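Local coordinates for protein bacterial leucyl aminopeptidase (Legionella pneumophila, PDB 6ESL) that probably removes amino-terminal residues from peptides, leucine among them, as a secreted zinc aminopeptidase that serves nutrient acquisition during infection of amoebae, at residues E22-P27 / F72-H77; R173-T178 / T193-D198. All blocks are in the same frame, centred on the assembly; numbering follows the deposited sequence.

Contact 1 of 2, residues E22-P27 / F72-H77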
loop_
_atom_site.group_PDB
_atom_site.type_symbol
_atom_site.label_atom_id
_atom_site.label_comp_id
_atom_site.label_asym_id
_atom_site.label_seq_id
_atom_site.Cartn_x
_atom_site.Cartn_y
_atom_site.Cartn_z
ATOM N N GLU B 22 24.575 -19.017 17.823
ATOM C CA GLU B 22 23.990 -18.180 16.795
ATOM C C GLU B 22 23.494 -16.872 17.376
ATOM O O GLU B 22 23.199 -16.765 18.555
ATOM C CB GLU B 22 22.847 -18.915 16.054
ATOM C CG GLU B 22 23.216 -20.302 15.534
ATOM C CD GLU B 22 22.191 -20.943 14.599
ATOM O OE1 GLU B 22 21.592 -21.914 15.045
ATOM O OE2 GLU B 22 22.113 -20.536 13.447
ATOM N N GLN B 23 23.531 -15.859 16.579
ATOM C CA GLN B 23 23.024 -14.582 16.919
ATOM C C GLN B 23 21.724 -14.308 16.158
ATOM O O GLN B 23 21.634 -14.368 14.883
ATOM C CB GLN B 23 24.027 -13.486 16.657
ATOM C CG GLN B 23 25.363 -13.772 17.454
ATOM C CD GLN B 23 26.251 -14.865 16.814
ATOM O OE1 GLN B 23 26.445 -14.797 15.585
ATOM N NE2 GLN B 23 26.629 -15.827 17.534
ATOM N N LEU B 24 20.746 -13.898 16.976
ATOM C CA LEU B 24 19.358 -13.581 16.493
ATOM C C LEU B 24 18.984 -12.174 16.817
ATOM O O LEU B 24 19.248 -11.732 17.968
ATOM C CB LEU B 24 18.413 -14.523 17.170
ATOM C CG LEU B 24 18.742 -15.995 17.087
ATOM C CD1 LEU B 24 17.701 -16.808 17.798
ATOM C CD2 LEU B 24 18.874 -16.396 15.612
ATOM N N GLN B 25 18.390 -11.490 15.847
ATOM C CA GLN B 25 17.766 -10.198 16.040
ATOM C C GLN B 25 16.294 -10.449 16.377
ATOM O O GLN B 25 15.604 -11.086 15.574
ATOM C CB GLN B 25 17.894 -9.248 14.903
ATOM C CG GLN B 25 17.416 -7.847 15.215
ATOM C CD GLN B 25 17.832 -6.793 14.159
ATOM O OE1 GLN B 25 17.089 -5.846 13.872
ATOM N NE2 GLN B 25 18.986 -7.010 13.534
ATOM N N VAL B 26 15.902 -10.018 17.596
ATOM C CA VAL B 26 14.621 -10.331 18.179
ATOM C C VAL B 26 13.860 -9.026 18.531
ATOM O O VAL B 26 14.427 -8.125 19.217
ATOM C CB VAL B 26 14.856 -11.207 19.383
ATOM C CG1 VAL B 26 13.567 -11.753 19.960
ATOM C CG2 VAL B 26 15.693 -12.432 19.027
ATOM N N PRO B 27 12.595 -8.928 18.137
ATOM C CA PRO B 27 11.761 -7.801 18.654
ATOM C C PRO B 27 11.656 -7.781 20.158
ATOM O O PRO B 27 11.618 -8.841 20.837
ATOM C CB PRO B 27 10.348 -8.094 18.053
ATOM C CG PRO B 27 10.596 -9.129 16.998
ATOM C CD PRO B 27 11.803 -9.895 17.351
ATOM N N PHE B 72 12.027 -13.900 14.329
ATOM C CA PHE B 72 13.424 -13.415 14.540
ATOM C C PHE B 72 14.174 -13.545 13.217
ATOM O O PHE B 72 13.759 -14.273 12.312
ATOM C CB PHE B 72 14.052 -14.096 15.692
ATOM C CG PHE B 72 14.142 -15.591 15.544
ATOM C CD1 PHE B 72 15.125 -16.179 14.725
ATOM C CD2 PHE B 72 13.326 -16.435 16.271
ATOM C CE1 PHE B 72 15.226 -17.532 14.578
ATOM C CE2 PHE B 72 13.450 -17.831 16.149
ATOM C CZ PHE B 72 14.370 -18.354 15.259
ATOM N N VAL B 73 15.277 -12.775 13.129
ATOM C CA VAL B 73 16.172 -12.871 11.965
ATOM C C VAL B 73 17.502 -13.380 12.460
ATOM O O VAL B 73 18.018 -12.892 13.463
ATOM C CB VAL B 73 16.255 -11.533 11.228
ATOM C CG1 VAL B 73 17.331 -11.613 10.106
ATOM C CG2 VAL B 73 14.909 -11.180 10.626
ATOM N N ASN B 74 18.017 -14.426 11.840
ATOM C CA ASN B 74 19.353 -14.967 12.134
ATOM C C ASN B 74 20.389 -14.044 11.546
ATOM O O ASN B 74 20.448 -13.844 10.341
ATOM C CB ASN B 74 19.489 -16.384 11.590
ATOM C CG ASN B 74 20.591 -17.146 12.213
ATOM O OD1 ASN B 74 21.672 -16.579 12.326
ATOM N ND2 ASN B 74 20.370 -18.357 12.687
ATOM N N VAL B 75 21.157 -13.377 12.413
ATOM C CA VAL B 75 22.180 -12.381 11.928
ATOM C C VAL B 75 23.617 -12.949 12.068
ATOM O O VAL B 75 24.579 -12.212 11.965
ATOM C CB VAL B 75 22.017 -10.991 12.606
ATOM C CG1 VAL B 75 20.695 -10.391 12.221
ATOM C CG2 VAL B 75 22.250 -11.071 14.142
ATOM N N SER B 76 23.771 -14.218 12.354
ATOM C CA SER B 76 25.074 -14.788 12.546
ATOM C C SER B 76 26.002 -14.531 11.351
ATOM O O SER B 76 27.201 -14.183 11.543
ATOM C CB SER B 76 24.997 -16.268 12.738
ATOM O OG SER B 76 24.101 -16.696 13.736
ATOM N N HIS B 77 25.473 -14.696 10.136
ATOM C CA HIS B 77 26.279 -14.496 8.925
ATOM C C HIS B 77 26.879 -13.086 8.910
ATOM O O HIS B 77 28.008 -12.896 8.506
ATOM C CB HIS B 77 25.495 -14.793 7.606
ATOM C CG HIS B 77 26.353 -14.764 6.356
ATOM N ND1 HIS B 77 27.594 -15.390 6.264
ATOM C CD2 HIS B 77 26.146 -14.189 5.140
ATOM C CE1 HIS B 77 28.115 -15.190 5.065
ATOM N NE2 HIS B 77 27.257 -14.466 4.363
HETATM O O HOH W 1 28.356 -15.273 13.889
#
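Asn74 turns its CG anti to the backbone N (chi1 -161°), and Glu22 holds its chain extended beyond CG. Their side chains meet at about a right angle. Asn74 ND2 donates to Glu22 OE2 over 2.9 Å. The acceptor lies in the amide plane, but the donor stands above the carboxylate plane, 57° out of it. Asn74 OD1 faces the other way and accepts from both Ser76 N and Ser76 OG, the first closing an Asx turn. The Ser76 hydroxyl, its proton spent on Asn74, receives Gln23 N at 3.0 Å.

Main-chain bonds continue the pairing. Val75 N reaches Gln23 O at 2.7 Å. Gln25 and Val73 form an antiparallel hydrogen-bonded pair, with Gln25 N to Val73 O at 2.8 Å and Val73 N to Gln25 O at 3.0 Å. Leu24 and Phe72 supply the apolar part. Leu24 CD1 sits over one face of the Phe72 ring, 4.2 Å from its centroid, in a CH-pi contact. Leu60 of helix 57-67 touches Leu24, and Val57 of that helix touches Phe72.

Strand 73-74 is the outermost strand of a small antiparallel sheet within the chain, and 22-27 is its inner neighbour. The second subunit covers this edge. Its Arg258 forms a salt bridge with Glu22 OE1, and its Tyr186 bonds to Glu22 OE2. These partners probably keep the Glu22 carboxylate ionised. The Ser76 bonds to OD1, with those from ND2 to Glu22 and to the Arg258 carbonyl of the second subunit, should fix the Asn74 amide's rotation.

Contact 2 of 2, residues R173-T178 / T193-D198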
loop_
_atom_site.group_PDB
_atom_site.type_symbol
_atom_site.label_atom_id
_atom_site.label_comp_id
_atom_site.label_asym_id
_atom_site.label_seq_id
_atom_site.Cartn_x
_atom_site.Cartn_y
_atom_site.Cartn_z
ATOM N N ARG B 173 -30.841 17.740 13.569
ATOM C CA ARG B 173 -29.591 17.245 14.137
ATOM C C ARG B 173 -29.110 18.378 15.066
ATOM O O ARG B 173 -28.970 19.525 14.610
ATOM C CB ARG B 173 -28.594 16.915 13.019
ATOM C CG ARG B 173 -27.424 16.115 13.508
ATOM C CD ARG B 173 -27.645 14.604 13.585
ATOM N NE ARG B 173 -26.523 14.047 14.336
ATOM C CZ ARG B 173 -26.158 12.760 14.431
ATOM N NH1 ARG B 173 -26.781 11.789 13.752
ATOM N NH2 ARG B 173 -25.103 12.433 15.190
ATOM N N THR B 174 -28.920 18.078 16.355
ATOM C CA THR B 174 -28.605 19.106 17.390
ATOM C C THR B 174 -27.151 19.021 17.874
ATOM O O THR B 174 -26.754 19.808 18.703
ATOM C CB THR B 174 -29.475 18.937 18.674
ATOM O OG1 THR B 174 -29.081 17.717 19.311
ATOM C CG2 THR B 174 -30.959 18.898 18.371
ATOM N N ASP B 175 -26.343 18.107 17.349
ATOM C CA ASP B 175 -24.987 17.930 17.876
ATOM C C ASP B 175 -23.926 18.454 16.850
ATOM O O ASP B 175 -22.795 17.981 16.816
ATOM C CB ASP B 175 -24.756 16.469 18.340
ATOM C CG ASP B 175 -24.714 15.442 17.169
ATOM O OD1 ASP B 175 -25.268 15.756 16.075
ATOM O OD2 ASP B 175 -24.139 14.317 17.374
ATOM N N THR B 176 -24.329 19.451 16.066
ATOM C CA THR B 176 -23.509 20.005 15.023
ATOM C C THR B 176 -22.963 21.398 15.324
ATOM O O THR B 176 -23.467 22.117 16.168
ATOM C CB THR B 176 -24.201 20.088 13.616
ATOM O OG1 THR B 176 -25.380 20.877 13.644
ATOM C CG2 THR B 176 -24.433 18.734 13.028
ATOM N N SER B 177 -21.926 21.760 14.599
ATOM C CA SER B 177 -21.259 23.007 14.804
ATOM C C SER B 177 -20.409 23.299 13.570
ATOM O O SER B 177 -19.915 22.381 12.876
ATOM C CB SER B 177 -20.416 22.925 16.094
ATOM O OG SER B 177 -19.679 24.095 16.286
ATOM N N THR B 178 -20.339 24.589 13.236
ATOM C CA THR B 178 -19.545 25.051 12.129
ATOM C C THR B 178 -18.561 26.139 12.521
ATOM O O THR B 178 -18.852 26.950 13.361
ATOM C CB THR B 178 -20.418 25.560 11.013
ATOM O OG1 THR B 178 -21.030 26.767 11.405
ATOM C CG2 THR B 178 -21.442 24.489 10.632
ATOM N N THR B 193 -16.757 21.770 9.594
ATOM C CA THR B 193 -18.070 21.375 10.085
ATOM C C THR B 193 -17.899 20.119 10.924
ATOM O O THR B 193 -16.939 19.372 10.740
ATOM C CB THR B 193 -19.046 21.089 8.931
ATOM O OG1 THR B 193 -18.720 19.833 8.324
ATOM C CG2 THR B 193 -18.968 22.188 7.883
ATOM N N VAL B 194 -18.825 19.884 11.846
ATOM C CA VAL B 194 -18.704 18.726 12.735
ATOM C C VAL B 194 -20.045 18.186 13.137
ATOM O O VAL B 194 -20.974 18.987 13.417
ATOM C CB VAL B 194 -17.792 18.998 13.971
ATOM C CG1 VAL B 194 -18.337 20.092 14.880
ATOM C CG2 VAL B 194 -17.491 17.717 14.736
ATOM N N ILE B 195 -20.147 16.852 13.136
ATOM C CA ILE B 195 -21.332 16.132 13.603
ATOM C C ILE B 195 -20.893 15.326 14.799
ATOM O O ILE B 195 -20.082 14.421 14.634
ATOM C CB ILE B 195 -21.961 15.233 12.517
ATOM C CG1 ILE B 195 -22.416 16.110 11.343
ATOM C CG2 ILE B 195 -23.212 14.518 13.050
ATOM C CD1 ILE B 195 -22.522 15.354 10.028
ATOM N N GLY B 196 -21.434 15.671 15.990
ATOM C CA GLY B 196 -20.964 15.093 17.261
ATOM C C GLY B 196 -19.923 15.979 17.929
ATOM O O GLY B 196 -18.854 15.502 18.385
ATOM N N LYS B 197 -20.238 17.267 17.998
ATOM C CA LYS B 197 -19.314 18.305 18.467
ATOM C C LYS B 197 -18.722 18.063 19.843
ATOM O O LYS B 197 -17.592 18.456 20.071
ATOM C CB LYS B 197 -19.968 19.662 18.466
ATOM C CG LYS B 197 -20.990 19.836 19.590
ATOM C CD LYS B 197 -21.965 20.963 19.313
ATOM C CE LYS B 197 -22.700 21.385 20.583
ATOM N NZ LYS B 197 -23.232 22.747 20.451
ATOM N N ASP B 198 -19.475 17.419 20.738
ATOM C CA ASP B 198 -18.998 17.142 22.111
ATOM C C ASP B 198 -18.279 15.813 22.347
ATOM O O ASP B 198 -17.838 15.555 23.450
ATOM C CB ASP B 198 -20.140 17.338 23.129
ATOM C CG ASP B 198 -20.691 18.731 23.077
ATOM O OD1 ASP B 198 -19.834 19.636 23.045
ATOM O OD2 ASP B 198 -21.935 18.945 23.006
#
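The carbonyl oxygen of Asp175 takes two backbone N-H groups from the end of segment 193-198. Lys197 N lies 2.9 Å from Asp175 O, in a nearly straight bond of 168° at the hydrogen. Gly196 N lies 2.8 Å from the same Asp175 O, with a more bent bond of 144°. The two donors come from opposite faces of the carbonyl plane, and Gly196 N is the farther out of it.

The Asp175 side chain is held by its own segment. Its chi1 of 69° sets CG between the backbone N and the carbonyl carbon, and the carboxylate ends beside Gly196. Arg173 grips it side-on. NE of Arg173 meets OD1 of Asp175 at 2.7 Å, and NH2 of Arg173 meets OD2 of Asp175 at 3.0 Å. Both carboxylate oxygens are met on the syn side. Ile195 CG2 lies over one face of the Arg173 guanidinium, 3.5 Å from Arg173 NH2. The outer nitrogen NH1 of Arg173 also bonds to the carbonyls of Ser240 and Thr242.

Strands 176-183 and 188-195 form a beta hairpin at one edge of the mixed sheet of this M28 peptidase domain. The short segments run antiparallel. Ser177 and Val194 are the hydrogen-bonded pair, joined by Val194 N to Ser177 O at 2.9 Å and by a longer bond from Ser177 N to Val194 O. Thr176 and Ile195 point the same way on one face, and Thr176 CG2 touches Ile195 CG1 at 3.7 Å. Leu238 of helix 220-239 packs on both. On the other face Ser177 CB rests against Val194 CG1, and the Lys197 chain runs alongside, its CD 3.7 Å from Thr176 O.

In the fold
The contacts belong to two separate sheets, on opposite sides of the chain's centre. Their own centres lie 53 Å apart, and no element is common to both. Contact 1 is the more buried, though it lies farther from the middle of the chain: helix 57-67, strand 47-53 and the second subunit all pack on it. Contact 2 is partly buried and touches no other chain. Both pair an outermost strand, counted within the chain, with its inner neighbour. In 22-27 / 72-77 some side-chain bonds cross between the segments, beside the backbone ones, and Glu22 and Asn74 also bond to the second subunit. In 173-178 / 193-198 the charged pair stays within one segment, and the bonds that cross are all backbone to backbone.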